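Long-range contacts in O-methyltransferase (Saccharopolyspora spinosa, PDB 4CE0), which probably transfers a methyl group from S-adenosylmethionine to the 4'-hydroxyl of the rhamnose of spinosyn precursors, with the help of magnesium: residues 89-94 against 148-153; 52-57 against 83-88; 172-177 against 197-202; 77-82 against 178-183. All blocks are in the same frame, centred on the assembly; numbering follows the deposited sequence.

From the N terminus, the segment 52-57 at the head of helix 56-73 is the first to find a partner: contact 2 closes a short loop onto 83-88, across helix 56-73 and strand 78-82. Strand 78-82 opens contact 4 before that loop is shut, so contacts 2 and 4 cross. Contact 1 then joins helix 88-100 to the end of helix 143-152, beside contacts 2 and 4, and lies wholly within the long loop of contact 4, which ends when 178-183 pairs with 77-82. Contact 3 packs the loop 172-177, just before that pairing, on 197-202 after it, crossing contact 4. Contacts 2 and 4 both touch S-adenosyl-L-homocysteine.

Contact 1 (89-94 against 148-153); sequences ACIFMR and QNFARY
Ile91 of helix 88-100 projects into the angle between Phe150 and Tyr153 of 148-153, and its branched side chain meets both rings. Its CB carries two arms. CG1, which lies anti to the carbonyl carbon (chi1 -68°), sits over the centre of the Phe150 ring, 3.5 Å from the centroid and 3° off the normal, a CH-pi contact over the ring face. CG2, the other arm, rests over a face of the Tyr153 ring, with Tyr153 CD2 3.7 Å from it. At the tip, CD1 continues past the phenyl ring to Tyr153 CE2, 3.8 Å away, and also approaches Asn149. A beta-branched residue suits this place because one side chain can serve two aromatic faces.

The edge of the Phe150 ring is met by the same helix: Cys90 CB lies 3.6 Å from Phe150 CZ, and Arg94 CB comes near Phe150 CE2. Small Cys90 lets the ring come close to the helix backbone, whereas Arg94 offers only the base of its chain and sends its guanidinium away to a salt bridge with Asp157. Tyr153 OH is hydrogen-bonded to His52, and Asn149 ND2 to the carbonyl of Arg86.

The axes of 89-94 and 148-152 approach to 10.2 Å and make an angle of 40°. Helix 88-100 also packs on strand 78-82 and helix 56-73, while Tyr153 reaches helix 6-16 and Ile20 of the second subunit.

Contact 2 (52-57 against 83-88); sequences HTMIGL and GVWRGG. With SAH (S-adenosyl-L-homocysteine), chain B.
Two torsions bring Met54 and Trp85 together: Met54 CG stands between its backbone N and carbonyl carbon (chi1 75°), and Trp85 CG is anti to the backbone N (chi1 -169°). The result is a Met-aromatic contact beside the bound S-adenosyl-L-homocysteine, at the loop that follows the first strand of the Rossmann-like methyltransferase fold. A bend at chi3 lays the methyl group over the indole, Met54 CE being 3.5 Å from Trp85 CD2, with the sulfur more distant above the same face. On the opposite face lies Arg86 CG, so the flat ring is held between two aliphatic groups. The Arg86 guanidinium continues to the carbonyl of Ala51.

Gly88 allows a tight approach. A type II' turn from Val84 to Gly87 leads into helix 88-100, and Gly88, with no side chain, lets its CA come 3.9 Å from Thr53 CB. Its N gives a weak hydrogen bond to His52 O, at 2.8 Å.

Both segments hold S-adenosyl-L-homocysteine: Trp85 N makes a weak hydrogen bond to its O3', 3.1 Å away. Thr53 suits its place because its hydroxyl works twice: OG1 accepts a capping bond from Ile55 N (3.2 Å, 172°) and donates to the ligand carboxylate atom OXT at 2.6 Å.

Contact 3 (172-177 against 197-202); sequences PTAPIQ and RNLYPK
Residues 172-177 form an irregular loop running alongside the C-terminal part of helix 189-199 and the 3-10 segment 200-202; the CA atoms of Pro172 and Asn198 are 5.7 Å apart, and those of Gln177 and Lys202 6.4 Å. Lys202 N bonds back to Leu199 O at 2.9 Å.

Lys202 carries much of the contact. With CG anti to the carbonyl carbon (chi1 -70°) and the chain extended beyond it, its methylenes run along the loop backbone: CG lies by Gln177 O, and CE is 3.1 Å from Ile176 O. The ammonium atom NZ lies near the carbonyls of Ile176 and Ala174, 3.5 Å from Ile176 O but at too poor an angle for a hydrogen bond to it. A long flexible residue suits this path, since its carbons can lie along the chain while the charge comes near the loop's carbonyls. Beside it, Ile176 CD1 meets Leu199 CD2 at 4.2 Å, the two side chains crossing at about a right angle, and small Ala174 leaves room for both leucine and lysine. At the other end Asn198 OD1 faces Pro172 CA, 3.4 Å away, while Asn198 ND2 bonds to Asp194 O.

The contact therefore rests on the Ile176-Leu199 pair and on the lysine methylenes; the nearby carbonyls would probably favour a positive charge on Lys202.

Contact 4 (77-82 against 178-183); sequences GDFAET and ELAVLR. With SAH (S-adenosyl-L-homocysteine), chain B.
Glu178 begins the pairing by accepting from Asp78 N at its backbone O (2.9 Å, 173°), while a water joins Glu178 N to Asp78 OD2; the same carboxylate accepts from Thr106 N at OD1 and from Trp108 NE1 at OD2. Leu179 turns its CD2 against Ala80 CB at 3.5 Å; a small alanine admits this branched tip. At Ala180 the chain turns a corner and the register slips by one, a beta bulge, with Asp78 O taking a bond from Ala180 N at 2.7 Å and a weak one from Val181 N. The Ala180 methyl group lies at the edge of the Phe79 ring. Val181 sets its CB 3.8 Å from Phe79 CD1 and accepts from Ala80 N, and Leu182, on the face of Ala80, packs on helix 189-199.

Arg183 binds Ala80 O through its N and Thr82 N through its O. Its side chain, with CG anti to the backbone N (chi1 -170°), runs beside that of Glu81, and NH1 meets Glu81 OE2 at 2.8 Å in the guanidinium plane, a salt bridge. The same guanidinium also pairs with Asp185 and Asp212, two magnesium ligands. Glu81 OE2 lies 2.8 Å from O of S-adenosyl-L-homocysteine.

Neighbouring parallel strands at the centre of a sheet, ending at the cofactor pocket and the metal site, are characteristic of Rossmann-like methyltransferases.

Contact 1 (89-94 against 148-153)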
# COMPACT_ATOMS: atom_id res chain seq x y z
N ALA A 89 -4.82 -3.07 12.71
CA ALA A 89 -4.07 -2.25 13.66
C ALA A 89 -2.80 -2.96 14.10
O ALA A 89 -1.76 -2.34 14.26
CB ALA A 89 -4.93 -1.92 14.86
N CYS A 90 -2.89 -4.26 14.33
CA CYS A 90 -1.72 -5.05 14.67
C CYS A 90 -0.74 -5.15 13.53
O CYS A 90 0.48 -5.11 13.74
CB CYS A 90 -2.16 -6.44 15.07
SG CYS A 90 -2.97 -6.49 16.70
N ILE A 91 -1.25 -5.33 12.32
CA ILE A 91 -0.37 -5.27 11.14
C ILE A 91 0.41 -3.95 11.12
O ILE A 91 1.63 -3.93 10.91
CB ILE A 91 -1.16 -5.45 9.84
CG1 ILE A 91 -1.69 -6.88 9.77
CG2 ILE A 91 -0.29 -5.23 8.60
CD1 ILE A 91 -2.79 -7.05 8.78
N PHE A 92 -0.30 -2.86 11.39
CA PHE A 92 0.35 -1.56 11.41
C PHE A 92 1.45 -1.46 12.45
O PHE A 92 2.54 -1.02 12.13
CB PHE A 92 -0.65 -0.43 11.62
CG PHE A 92 -0.04 0.91 11.49
CD1 PHE A 92 0.36 1.38 10.23
CD2 PHE A 92 0.19 1.70 12.61
CE1 PHE A 92 0.94 2.62 10.10
CE2 PHE A 92 0.78 2.94 12.50
CZ PHE A 92 1.15 3.41 11.22
N MET A 93 1.20 -1.91 13.67
CA MET A 93 2.25 -1.85 14.69
C MET A 93 3.46 -2.67 14.24
O MET A 93 4.61 -2.27 14.42
CB MET A 93 1.74 -2.37 16.04
CG MET A 93 0.63 -1.57 16.59
SD MET A 93 0.27 -1.97 18.31
CE MET A 93 -0.68 -3.44 18.05
N ARG A 94 3.21 -3.82 13.65
CA ARG A 94 4.32 -4.65 13.17
C ARG A 94 5.06 -3.92 12.06
O ARG A 94 6.29 -4.01 11.93
CB ARG A 94 3.81 -6.00 12.68
CG ARG A 94 4.89 -6.89 11.96
CD ARG A 94 6.00 -7.38 12.86
NE ARG A 94 7.13 -7.98 12.12
CZ ARG A 94 8.23 -7.32 11.76
NH1 ARG A 94 8.39 -6.03 12.01
NH2 ARG A 94 9.20 -7.96 11.13
N GLN A 148 -3.34 -14.95 7.40
CA GLN A 148 -3.29 -14.72 5.96
C GLN A 148 -3.13 -13.20 5.69
O GLN A 148 -2.33 -12.78 4.84
CB GLN A 148 -4.56 -15.25 5.26
CG GLN A 148 -4.64 -16.80 5.12
CD GLN A 148 -6.03 -17.31 4.65
OE1 GLN A 148 -7.06 -16.65 4.85
NE2 GLN A 148 -6.05 -18.51 4.04
N ASN A 149 -3.91 -12.39 6.41
CA ASN A 149 -3.87 -10.93 6.25
C ASN A 149 -2.47 -10.41 6.53
O ASN A 149 -1.97 -9.60 5.77
CB ASN A 149 -4.92 -10.25 7.14
CG ASN A 149 -6.33 -10.49 6.63
OD1 ASN A 149 -6.51 -10.91 5.48
ND2 ASN A 149 -7.32 -10.25 7.47
N PHE A 150 -1.82 -10.88 7.59
CA PHE A 150 -0.46 -10.41 7.89
C PHE A 150 0.47 -10.78 6.73
O PHE A 150 1.35 -9.99 6.36
CB PHE A 150 0.09 -11.02 9.19
CG PHE A 150 -0.13 -10.20 10.43
CD1 PHE A 150 -1.33 -10.28 11.12
CD2 PHE A 150 0.89 -9.41 10.96
CE1 PHE A 150 -1.56 -9.56 12.31
CE2 PHE A 150 0.68 -8.67 12.16
CZ PHE A 150 -0.55 -8.75 12.83
N ALA A 151 0.25 -11.97 6.16
CA ALA A 151 1.13 -12.52 5.15
C ALA A 151 0.96 -11.71 3.88
O ALA A 151 1.87 -11.60 3.08
CB ALA A 151 0.82 -14.03 4.89
N ARG A 152 -0.19 -11.10 3.70
CA ARG A 152 -0.40 -10.27 2.51
C ARG A 152 0.55 -9.09 2.49
O ARG A 152 0.92 -8.63 1.41
CB ARG A 152 -1.86 -9.83 2.39
CG ARG A 152 -2.72 -11.03 2.00
CD ARG A 152 -4.19 -10.87 2.29
NE ARG A 152 -4.97 -11.28 1.13
CZ ARG A 152 -6.25 -11.00 0.96
NH1 ARG A 152 -6.91 -10.30 1.90
NH2 ARG A 152 -6.88 -11.38 -0.14
N TYR A 153 0.96 -8.63 3.67
CA TYR A 153 1.83 -7.46 3.78
C TYR A 153 3.28 -7.88 3.92
O TYR A 153 4.18 -7.04 4.08
CB TYR A 153 1.39 -6.55 4.95
CG TYR A 153 0.01 -5.93 4.79
CD1 TYR A 153 -0.17 -4.72 4.15
CD2 TYR A 153 -1.12 -6.58 5.28
CE1 TYR A 153 -1.43 -4.16 4.00
CE2 TYR A 153 -2.39 -6.04 5.13
CZ TYR A 153 -2.54 -4.83 4.48
OH TYR A 153 -3.80 -4.28 4.36

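Contact 2 (52-57 against 83-88)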
# COMPACT_ATOMS: atom_id res chain seq x y z
N HIS A 52 -8.81 -3.93 6.39
CA HIS A 52 -8.26 -4.78 7.43
C HIS A 52 -8.32 -4.16 8.82
O HIS A 52 -8.09 -4.83 9.83
CB HIS A 52 -6.84 -5.19 7.09
CG HIS A 52 -6.76 -6.17 5.97
ND1 HIS A 52 -5.71 -6.21 5.07
CD2 HIS A 52 -7.61 -7.15 5.58
CE1 HIS A 52 -5.91 -7.17 4.19
NE2 HIS A 52 -7.08 -7.75 4.47
N THR A 53 -8.63 -2.88 8.85
CA THR A 53 -8.97 -2.23 10.11
C THR A 53 -10.18 -1.32 9.94
O THR A 53 -10.40 -0.79 8.85
CB THR A 53 -7.80 -1.37 10.67
OG1 THR A 53 -8.15 -0.90 11.97
CG2 THR A 53 -7.49 -0.17 9.78
N MET A 54 -10.92 -1.16 11.04
CA MET A 54 -12.09 -0.32 11.08
C MET A 54 -11.79 1.01 11.79
O MET A 54 -12.65 1.91 11.84
CB MET A 54 -13.26 -1.08 11.73
CG MET A 54 -13.19 -1.22 13.25
SD MET A 54 -14.69 -1.95 13.95
CE MET A 54 -14.65 -3.65 13.37
N ILE A 55 -10.57 1.19 12.29
CA ILE A 55 -10.31 2.36 13.13
C ILE A 55 -10.09 3.70 12.44
O ILE A 55 -10.08 4.72 13.11
CB ILE A 55 -9.16 2.13 14.18
CG1 ILE A 55 -7.80 2.13 13.50
CG2 ILE A 55 -9.43 0.86 14.94
CD1 ILE A 55 -6.60 2.06 14.47
N GLY A 56 -9.89 3.71 11.12
CA GLY A 56 -9.73 4.94 10.37
C GLY A 56 -8.33 5.52 10.48
O GLY A 56 -7.52 5.05 11.30
N LEU A 57 -8.06 6.56 9.68
CA LEU A 57 -6.73 7.13 9.54
C LEU A 57 -6.28 7.92 10.77
O LEU A 57 -5.09 7.96 11.08
CB LEU A 57 -6.68 8.05 8.31
CG LEU A 57 -6.81 7.50 6.88
CD1 LEU A 57 -6.72 8.66 5.84
CD2 LEU A 57 -5.77 6.43 6.56
N GLY A 83 -8.43 -7.13 20.92
CA GLY A 83 -9.51 -6.87 19.97
C GLY A 83 -8.92 -6.42 18.64
O GLY A 83 -8.58 -5.24 18.47
N VAL A 84 -8.78 -7.38 17.71
CA VAL A 84 -8.02 -7.19 16.48
C VAL A 84 -8.83 -7.28 15.19
O VAL A 84 -8.41 -6.74 14.16
CB VAL A 84 -6.81 -8.16 16.41
CG1 VAL A 84 -6.14 -8.21 17.75
CG2 VAL A 84 -7.21 -9.60 15.94
N TRP A 85 -10.01 -7.90 15.25
CA TRP A 85 -10.86 -8.09 14.06
C TRP A 85 -10.01 -8.67 12.95
O TRP A 85 -9.45 -9.77 13.11
CB TRP A 85 -11.53 -6.78 13.65
CG TRP A 85 -12.61 -6.88 12.64
CD1 TRP A 85 -13.66 -7.77 12.65
CD2 TRP A 85 -12.82 -6.02 11.51
NE1 TRP A 85 -14.48 -7.53 11.57
CE2 TRP A 85 -13.99 -6.48 10.85
CE3 TRP A 85 -12.13 -4.93 10.97
CZ2 TRP A 85 -14.48 -5.88 9.68
CZ3 TRP A 85 -12.61 -4.35 9.80
CH2 TRP A 85 -13.76 -4.84 9.16
N ARG A 86 -9.87 -7.95 11.84
CA ARG A 86 -9.14 -8.49 10.70
C ARG A 86 -7.62 -8.35 10.84
O ARG A 86 -6.86 -8.88 10.02
CB ARG A 86 -9.64 -7.87 9.40
CG ARG A 86 -11.02 -8.38 8.99
CD ARG A 86 -11.58 -7.60 7.84
NE ARG A 86 -12.96 -7.99 7.55
CZ ARG A 86 -13.82 -7.26 6.85
NH1 ARG A 86 -13.46 -6.08 6.34
NH2 ARG A 86 -15.05 -7.70 6.67
N GLY A 87 -7.19 -7.61 11.86
CA GLY A 87 -5.78 -7.56 12.23
C GLY A 87 -5.03 -6.32 11.86
O GLY A 87 -3.84 -6.17 12.20
N GLY A 88 -5.75 -5.38 11.26
CA GLY A 88 -5.16 -4.22 10.62
C GLY A 88 -4.30 -3.36 11.53
O GLY A 88 -3.19 -2.96 11.17
N SAH B . -10.48 -3.08 13.28
CA SAH B . -10.59 -3.10 14.75
CB SAH B . -11.18 -4.35 15.36
CG SAH B . -11.62 -4.54 16.81
SD SAH B . -13.30 -5.23 16.66
C SAH B . -9.15 -3.02 15.06
O SAH B . -8.85 -3.32 16.20
OXT SAH B . -8.48 -2.61 13.93
C5' SAH B . -13.51 -6.05 18.28
C4' SAH B . -12.70 -7.35 18.45
O4' SAH B . -12.62 -7.71 19.81
C3' SAH B . -13.30 -8.57 17.75
O3' SAH B . -12.32 -9.08 16.87
C2' SAH B . -13.69 -9.57 18.85
O2' SAH B . -13.56 -10.98 18.55
C1' SAH B . -12.78 -9.11 19.99
N9 SAH B . -13.27 -9.35 21.37
C8 SAH B . -14.16 -8.55 22.05
N7 SAH B . -14.30 -9.05 23.28
C5 SAH B . -13.49 -10.12 23.43
C6 SAH B . -13.24 -11.00 24.48
N6 SAH B . -13.85 -10.87 25.65
N1 SAH B . -12.35 -12.03 24.30
C2 SAH B . -11.67 -12.20 23.11
N3 SAH B . -11.95 -11.34 22.08
C4 SAH B . -12.81 -10.30 22.23

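Contact 3 (172-177 against 197-202)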
# COMPACT_ATOMS: atom_id res chain seq x y z
N PRO A 172 -5.28 -13.77 32.22
CA PRO A 172 -4.70 -13.93 33.57
C PRO A 172 -3.34 -14.63 33.56
O PRO A 172 -2.48 -14.31 34.40
CB PRO A 172 -5.74 -14.76 34.31
CG PRO A 172 -7.05 -14.40 33.66
CD PRO A 172 -6.69 -14.22 32.17
N THR A 173 -3.13 -15.52 32.61
CA THR A 173 -1.88 -16.25 32.50
C THR A 173 -1.14 -15.92 31.20
O THR A 173 -0.36 -16.73 30.71
CB THR A 173 -2.17 -17.75 32.54
OG1 THR A 173 -3.30 -18.02 31.69
CG2 THR A 173 -2.48 -18.17 33.97
N ALA A 174 -1.37 -14.73 30.64
CA ALA A 174 -0.79 -14.42 29.36
C ALA A 174 0.74 -14.54 29.42
O ALA A 174 1.36 -14.13 30.40
CB ALA A 174 -1.20 -13.01 28.91
N PRO A 175 1.36 -15.11 28.38
CA PRO A 175 2.84 -15.20 28.37
C PRO A 175 3.53 -13.88 27.97
O PRO A 175 4.64 -13.87 27.44
CB PRO A 175 3.11 -16.31 27.35
CG PRO A 175 1.94 -16.29 26.42
CD PRO A 175 0.75 -15.85 27.26
N ILE A 176 2.86 -12.77 28.26
CA ILE A 176 3.40 -11.43 28.02
C ILE A 176 4.13 -10.95 29.28
O ILE A 176 3.59 -11.04 30.38
CB ILE A 176 2.24 -10.47 27.66
CG1 ILE A 176 1.58 -10.89 26.33
CG2 ILE A 176 2.73 -9.04 27.59
CD1 ILE A 176 0.26 -10.23 26.07
N GLN A 177 5.34 -10.45 29.14
CA GLN A 177 6.12 -10.01 30.31
C GLN A 177 6.04 -8.51 30.52
O GLN A 177 5.82 -8.03 31.64
CB GLN A 177 7.60 -10.40 30.16
CG GLN A 177 7.99 -11.66 30.87
CD GLN A 177 7.30 -12.87 30.29
OE1 GLN A 177 6.07 -12.97 30.32
NE2 GLN A 177 8.08 -13.80 29.77
N ARG A 197 -7.24 -4.98 33.74
CA ARG A 197 -6.84 -5.68 34.97
C ARG A 197 -5.60 -6.57 34.77
O ARG A 197 -4.70 -6.60 35.61
CB ARG A 197 -7.95 -6.57 35.49
CG ARG A 197 -9.09 -5.81 36.13
CD ARG A 197 -10.03 -6.70 36.97
NE ARG A 197 -11.21 -5.92 37.35
CZ ARG A 197 -11.19 -4.93 38.23
NH1 ARG A 197 -10.06 -4.62 38.88
NH2 ARG A 197 -12.29 -4.25 38.49
N ASN A 198 -5.55 -7.29 33.66
CA ASN A 198 -4.47 -8.22 33.43
C ASN A 198 -3.23 -7.64 32.75
O ASN A 198 -2.12 -8.15 32.98
CB ASN A 198 -4.99 -9.44 32.66
CG ASN A 198 -6.08 -10.21 33.46
OD1 ASN A 198 -5.77 -10.83 34.46
ND2 ASN A 198 -7.32 -10.17 33.01
N LEU A 199 -3.37 -6.61 31.91
CA LEU A 199 -2.23 -6.16 31.11
C LEU A 199 -1.67 -4.80 31.52
O LEU A 199 -0.49 -4.53 31.33
CB LEU A 199 -2.56 -6.17 29.61
CG LEU A 199 -2.99 -7.52 29.03
CD1 LEU A 199 -3.30 -7.35 27.52
CD2 LEU A 199 -1.91 -8.59 29.24
N TYR A 200 -2.51 -3.93 32.08
CA TYR A 200 -1.98 -2.65 32.53
C TYR A 200 -0.79 -2.77 33.47
O TYR A 200 0.14 -1.99 33.37
CB TYR A 200 -3.03 -1.80 33.22
CG TYR A 200 -2.51 -0.39 33.47
CD1 TYR A 200 -2.44 0.51 32.43
CD2 TYR A 200 -2.08 0.03 34.74
CE1 TYR A 200 -1.97 1.79 32.62
CE2 TYR A 200 -1.59 1.33 34.94
CZ TYR A 200 -1.56 2.21 33.85
OH TYR A 200 -1.11 3.51 33.96
N PRO A 201 -0.83 -3.73 34.40
CA PRO A 201 0.32 -3.87 35.31
C PRO A 201 1.63 -4.19 34.57
O PRO A 201 2.69 -3.85 35.09
CB PRO A 201 -0.08 -5.03 36.24
CG PRO A 201 -1.60 -5.08 36.18
CD PRO A 201 -1.94 -4.64 34.75
N LYS A 202 1.54 -4.77 33.37
CA LYS A 202 2.74 -5.11 32.59
C LYS A 202 3.25 -3.94 31.76
O LYS A 202 4.32 -4.02 31.13
CB LYS A 202 2.46 -6.30 31.65
CG LYS A 202 2.28 -7.61 32.38
CD LYS A 202 1.54 -8.65 31.56
CE LYS A 202 1.42 -9.96 32.36
NZ LYS A 202 0.42 -10.88 31.77

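Contact 4 (77-82 against 178-183)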
# COMPACT_ATOMS: atom_id res chain seq x y z
N GLY A 77 9.43 -2.93 25.96
CA GLY A 77 8.30 -3.84 26.00
C GLY A 77 7.69 -4.12 24.65
O GLY A 77 8.10 -3.54 23.65
N ASP A 78 6.75 -5.06 24.65
CA ASP A 78 6.08 -5.50 23.45
C ASP A 78 4.88 -4.62 23.23
O ASP A 78 4.60 -3.66 24.01
CB ASP A 78 5.63 -6.95 23.60
CG ASP A 78 6.78 -7.92 23.64
OD1 ASP A 78 7.86 -7.60 23.10
OD2 ASP A 78 6.59 -9.02 24.22
N PHE A 79 4.15 -4.93 22.17
CA PHE A 79 2.93 -4.18 21.87
C PHE A 79 1.84 -5.20 21.92
O PHE A 79 2.07 -6.35 21.57
CB PHE A 79 2.98 -3.58 20.45
CG PHE A 79 4.11 -2.63 20.22
CD1 PHE A 79 4.76 -2.00 21.26
CD2 PHE A 79 4.49 -2.32 18.93
CE1 PHE A 79 5.81 -1.09 21.01
CE2 PHE A 79 5.53 -1.43 18.68
CZ PHE A 79 6.19 -0.81 19.73
N ALA A 80 0.65 -4.80 22.32
CA ALA A 80 -0.44 -5.73 22.36
C ALA A 80 -1.73 -5.04 21.99
O ALA A 80 -1.97 -3.92 22.46
CB ALA A 80 -0.55 -6.35 23.78
N GLU A 81 -2.56 -5.71 21.19
CA GLU A 81 -3.94 -5.25 20.98
C GLU A 81 -4.95 -6.32 21.38
O GLU A 81 -4.90 -7.47 20.91
CB GLU A 81 -4.23 -4.75 19.55
CG GLU A 81 -5.65 -4.07 19.43
CD GLU A 81 -6.09 -3.77 18.02
OE1 GLU A 81 -5.84 -4.64 17.14
OE2 GLU A 81 -6.69 -2.68 17.79
N THR A 82 -5.86 -5.92 22.26
CA THR A 82 -6.94 -6.77 22.71
C THR A 82 -8.15 -6.35 21.95
O THR A 82 -8.82 -5.35 22.29
CB THR A 82 -7.16 -6.75 24.26
OG1 THR A 82 -7.39 -5.42 24.76
CG2 THR A 82 -5.95 -7.31 24.95
N GLU A 178 6.25 -7.75 29.46
CA GLU A 178 6.08 -6.31 29.53
C GLU A 178 5.59 -5.70 28.22
O GLU A 178 5.76 -6.26 27.15
CB GLU A 178 7.35 -5.61 30.03
CG GLU A 178 8.61 -5.89 29.25
CD GLU A 178 9.86 -5.32 29.91
OE1 GLU A 178 9.73 -4.55 30.87
OE2 GLU A 178 10.97 -5.62 29.45
N LEU A 179 4.95 -4.55 28.36
CA LEU A 179 4.32 -3.89 27.24
C LEU A 179 4.78 -2.46 27.26
O LEU A 179 4.86 -1.85 28.33
CB LEU A 179 2.79 -3.95 27.38
CG LEU A 179 2.12 -5.33 27.19
CD1 LEU A 179 0.63 -5.30 27.57
CD2 LEU A 179 2.28 -5.80 25.77
N ALA A 180 5.04 -1.93 26.08
CA ALA A 180 5.26 -0.51 25.91
C ALA A 180 4.01 0.16 25.36
O ALA A 180 3.82 1.37 25.53
CB ALA A 180 6.42 -0.28 24.96
N VAL A 181 3.19 -0.61 24.66
CA VAL A 181 1.92 -0.08 24.13
C VAL A 181 0.82 -1.11 24.34
O VAL A 181 0.98 -2.27 24.06
CB VAL A 181 2.02 0.29 22.61
CG1 VAL A 181 0.66 0.64 22.01
CG2 VAL A 181 3.03 1.38 22.37
N LEU A 182 -0.32 -0.66 24.84
CA LEU A 182 -1.45 -1.55 25.11
C LEU A 182 -2.65 -0.91 24.46
O LEU A 182 -3.08 0.17 24.87
CB LEU A 182 -1.65 -1.72 26.64
CG LEU A 182 -2.96 -2.38 27.09
CD1 LEU A 182 -3.06 -3.80 26.52
CD2 LEU A 182 -3.11 -2.38 28.64
N ARG A 183 -3.15 -1.55 23.41
CA ARG A 183 -4.30 -1.03 22.67
C ARG A 183 -5.55 -1.86 22.97
O ARG A 183 -5.53 -3.07 22.82
CB ARG A 183 -4.01 -0.97 21.17
CG ARG A 183 -5.07 -0.22 20.38
CD ARG A 183 -4.73 -0.04 18.88
NE ARG A 183 -5.45 1.15 18.51
CZ ARG A 183 -6.74 1.19 18.17
NH1 ARG A 183 -7.44 0.06 18.01
NH2 ARG A 183 -7.29 2.37 17.95
N SAH B . -10.48 -3.08 13.28
CA SAH B . -10.59 -3.10 14.75
CB SAH B . -11.18 -4.35 15.36
CG SAH B . -11.62 -4.54 16.81
SD SAH B . -13.30 -5.23 16.66
C SAH B . -9.15 -3.02 15.06
O SAH B . -8.85 -3.32 16.20
OXT SAH B . -8.48 -2.61 13.93
C5' SAH B . -13.51 -6.05 18.28
C4' SAH B . -12.70 -7.35 18.45
O4' SAH B . -12.62 -7.71 19.81
C3' SAH B . -13.30 -8.57 17.75
O3' SAH B . -12.32 -9.08 16.87
C2' SAH B . -13.69 -9.57 18.85
O2' SAH B . -13.56 -10.98 18.55
C1' SAH B . -12.78 -9.11 19.99
N9 SAH B . -13.27 -9.35 21.37
C8 SAH B . -14.16 -8.55 22.05
N7 SAH B . -14.30 -9.05 23.28
C5 SAH B . -13.49 -10.12 23.43
C6 SAH B . -13.24 -11.00 24.48
N6 SAH B . -13.85 -10.87 25.65
N1 SAH B . -12.35 -12.03 24.30
C2 SAH B . -11.67 -12.20 23.11
N3 SAH B . -11.95 -11.34 22.08
C4 SAH B . -12.81 -10.30 22.23
O HOH W 1 6.85 -9.35 26.97